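Local structure of enterochelin esterase (Salmonella enterica subsp. enterica serovar Typhimurium, 3MGA) at residues S311-F316 with V351-V356. The protein probably hydrolyses the ester bonds of ferric enterobactin (enterochelin), so that the siderophore's iron can be released in the cell. Numbering follows the deposited sequence.
Sequences SQSGSF and VREPIV
Glu353 reaches Ser313 with its carboxylate: OE1 of Glu353 accepts from OG of Ser313 at 2.4 Å, so short that the length is doubtful. The CD-OE1-OG angle of about 115° is near the usual direction for a carboxylate acceptor, and Ser313 OG remains 3.1 Å from OE2 of Glu353. A chi1 of 48° sets CG between the backbone N and the carbonyl carbon, and the extended chain carries the carboxylate to the serine. Further bonds fix its rotation: OE1 also accepts from Gly350 N and OE2 meets His383 ND1, while Ser313 OG is bonded to Trp388 NE1 as well. Within the first turn of helix 354-367, whose N-cap residue is Glu353, Val356 packs its CG1 methyl (anti to the backbone N, chi1 174°) in van der Waals contact against backbone, 3.5 Å from Gly314 O and 3.6 Å from Ser313 C. Asn360 ND2 donates to both Gly314 O and Val356 O. Two loops following parallel strands 308-312 and 344-350 meet near Ser289, the serine of a probable GxSxG nucleophile elbow, whose OG is hydrogen-bonded to Ser315 OG. With His383 held by Glu353, this is consistent with the acid-histidine arm of an alpha/beta-hydrolase catalytic triad.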
ATOM      1  N   SER A 311       6.173  -8.559   3.515  1.00 36.23           N
ATOM      2  CA  SER A 311       5.164  -7.861   4.288  1.00 36.86           C
ATOM      3  C   SER A 311       5.392  -6.358   4.254  1.00 36.87           C
ATOM      4  O   SER A 311       6.437  -5.867   4.702  1.00 37.10           O
ATOM      5  CB  SER A 311       5.152  -8.325   5.732  1.00 37.92           C
ATOM      6  OG  SER A 311       4.211  -7.558   6.479  1.00 37.81           O
ATOM      7  N   GLN A 312       4.409  -5.639   3.723  1.00 36.23           N
ATOM      8  CA  GLN A 312       4.460  -4.186   3.634  1.00 37.35           C
ATOM      9  C   GLN A 312       3.379  -3.670   4.578  1.00 37.90           C
ATOM     10  O   GLN A 312       2.219  -4.068   4.462  1.00 37.72           O
ATOM     11  CB  GLN A 312       4.178  -3.718   2.202  1.00 37.12           C
ATOM     12  CG  GLN A 312       4.979  -4.464   1.137  1.00 36.57           C
ATOM     13  CD  GLN A 312       4.803  -3.899  -0.259  1.00 34.96           C
ATOM     14  OE1 GLN A 312       4.284  -4.572  -1.140  1.00 38.23           O
ATOM     15  NE2 GLN A 312       5.202  -2.643  -0.455  1.00 34.97           N
ATOM     16  N   SER A 313       3.768  -2.812   5.523  1.00 39.17           N
ATOM     17  CA  SER A 313       2.836  -2.256   6.517  1.00 39.92           C
ATOM     18  C   SER A 313       2.018  -3.357   7.197  1.00 39.94           C
ATOM     19  O   SER A 313       0.816  -3.213   7.421  1.00 38.56           O
ATOM     20  CB  SER A 313       1.910  -1.221   5.878  1.00 39.36           C
ATOM     21  OG  SER A 313       2.639  -0.111   5.412  1.00 40.71           O
ATOM     22  N   GLY A 314       2.687  -4.455   7.526  1.00 40.92           N
ATOM     23  CA  GLY A 314       2.031  -5.598   8.158  1.00 42.42           C
ATOM     24  C   GLY A 314       1.233  -5.244   9.395  1.00 43.98           C
ATOM     25  O   GLY A 314       1.710  -4.528  10.277  1.00 43.85           O
ATOM     26  N   SER A 315       0.000  -5.744   9.453  1.00 45.73           N
ATOM     27  CA  SER A 315      -0.886  -5.487  10.582  1.00 47.65           C
ATOM     28  C   SER A 315      -0.551  -6.431  11.735  1.00 49.82           C
ATOM     29  O   SER A 315      -1.368  -7.259  12.129  1.00 50.42           O
ATOM     30  CB  SER A 315      -2.338  -5.661  10.153  1.00 47.01           C
ATOM     31  OG  SER A 315      -2.656  -4.755   9.110  1.00 49.10           O
ATOM     32  N   PHE A 316       0.657  -6.287  12.276  1.00 51.64           N
ATOM     33  CA  PHE A 316       1.124  -7.131  13.374  1.00 54.16           C
ATOM     34  C   PHE A 316       0.631  -6.651  14.733  1.00 58.17           C
ATOM     35  O   PHE A 316       1.072  -7.137  15.773  1.00 59.61           O
ATOM     36  CB  PHE A 316       2.643  -7.283  13.332  1.00 53.36           C
ATOM     37  CG  PHE A 316       3.122  -7.876  12.059  1.00 49.61           C
ATOM     38  CD1 PHE A 316       2.890  -9.220  11.787  1.00 46.37           C
ATOM     39  CD2 PHE A 316       3.772  -7.097  11.105  1.00 45.75           C
ATOM     40  CE1 PHE A 316       3.308  -9.779  10.599  1.00 42.49           C
ATOM     41  CE2 PHE A 316       4.188  -7.651   9.909  1.00 42.37           C
ATOM     42  CZ  PHE A 316       3.958  -8.991   9.655  1.00 43.67           C
ATOM     43  N   VAL A 351       7.336   5.308   8.431  1.00 43.54           N
ATOM     44  CA  VAL A 351       7.453   6.110   9.645  1.00 45.44           C
ATOM     45  C   VAL A 351       6.209   6.982   9.857  1.00 48.01           C
ATOM     46  O   VAL A 351       6.023   7.547  10.939  1.00 49.25           O
ATOM     47  CB  VAL A 351       8.736   6.990   9.641  1.00 47.45           C
ATOM     48  CG1 VAL A 351       9.976   6.122   9.682  1.00 46.89           C
ATOM     49  CG2 VAL A 351       8.777   7.939   8.424  1.00 44.38           C
ATOM     50  N   ARG A 352       5.368   7.090   8.822  1.00 48.01           N
ATOM     51  CA  ARG A 352       4.124   7.856   8.893  1.00 50.15           C
ATOM     52  C   ARG A 352       2.927   6.976   9.314  1.00 50.28           C
ATOM     53  O   ARG A 352       1.776   7.350   9.118  1.00 51.46           O
ATOM     54  CB  ARG A 352       3.811   8.517   7.554  1.00 50.67           C
ATOM     55  CG  ARG A 352       4.817   9.549   7.058  1.00 53.58           C
ATOM     56  CD  ARG A 352       4.817  10.760   7.929  1.00 59.37           C
ATOM     57  NE  ARG A 352       5.418  11.931   7.293  1.00 62.06           N
ATOM     58  CZ  ARG A 352       5.442  13.142   7.850  1.00 65.57           C
ATOM     59  NH1 ARG A 352       4.908  13.333   9.051  1.00 67.83           N
ATOM     60  NH2 ARG A 352       6.000  14.166   7.213  1.00 68.09           N
ATOM     61  N   GLU A 353       3.205   5.794   9.852  1.00 50.05           N
ATOM     62  CA  GLU A 353       2.165   4.896  10.373  1.00 50.05           C
ATOM     63  C   GLU A 353       2.745   4.317  11.656  1.00 50.72           C
ATOM     64  O   GLU A 353       3.088   3.131  11.705  1.00 49.86           O
ATOM     65  CB  GLU A 353       1.770   3.813   9.360  1.00 48.61           C
ATOM     66  CG  GLU A 353       2.947   3.079   8.700  1.00 48.03           C
ATOM     67  CD  GLU A 353       2.526   1.995   7.724  1.00 46.29           C
ATOM     68  OE1 GLU A 353       3.415   1.469   7.024  1.00 47.79           O
ATOM     69  OE2 GLU A 353       1.318   1.673   7.638  1.00 48.03           O
ATOM     70  N   PRO A 354       2.879   5.176  12.697  1.00 52.18           N
ATOM     71  CA  PRO A 354       3.466   4.875  14.008  1.00 53.74           C
ATOM     72  C   PRO A 354       3.067   3.546  14.608  1.00 54.08           C
ATOM     73  O   PRO A 354       3.938   2.751  14.961  1.00 54.13           O
ATOM     74  CB  PRO A 354       2.955   6.017  14.898  1.00 55.79           C
ATOM     75  CG  PRO A 354       2.776   7.142  13.998  1.00 56.50           C
ATOM     76  CD  PRO A 354       2.451   6.586  12.624  1.00 54.11           C
ATOM     77  N   ILE A 355       1.766   3.309  14.729  1.00 54.87           N
ATOM     78  CA  ILE A 355       1.280   2.076  15.323  1.00 55.74           C
ATOM     79  C   ILE A 355       1.839   0.888  14.553  1.00 52.75           C
ATOM     80  O   ILE A 355       2.467   0.002  15.135  1.00 52.27           O
ATOM     81  CB  ILE A 355      -0.265   2.024  15.375  1.00 57.23           C
ATOM     82  CG1 ILE A 355      -0.803   3.132  16.291  1.00 62.70           C
ATOM     83  CG2 ILE A 355      -0.739   0.675  15.893  1.00 58.67           C
ATOM     84  CD1 ILE A 355      -2.321   3.117  16.477  1.00 64.33           C
ATOM     85  N   VAL A 356       1.629   0.893  13.241  1.00 50.04           N
ATOM     86  CA  VAL A 356       2.110  -0.183  12.386  1.00 47.94           C
ATOM     87  C   VAL A 356       3.633  -0.269  12.432  1.00 47.20           C
ATOM     88  O   VAL A 356       4.189  -1.350  12.581  1.00 46.85           O
ATOM     89  CB  VAL A 356       1.632  -0.004  10.938  1.00 46.44           C
ATOM     90  CG1 VAL A 356       2.274  -1.055  10.013  1.00 43.72           C
ATOM     91  CG2 VAL A 356       0.111  -0.073  10.878  1.00 47.53           C
TER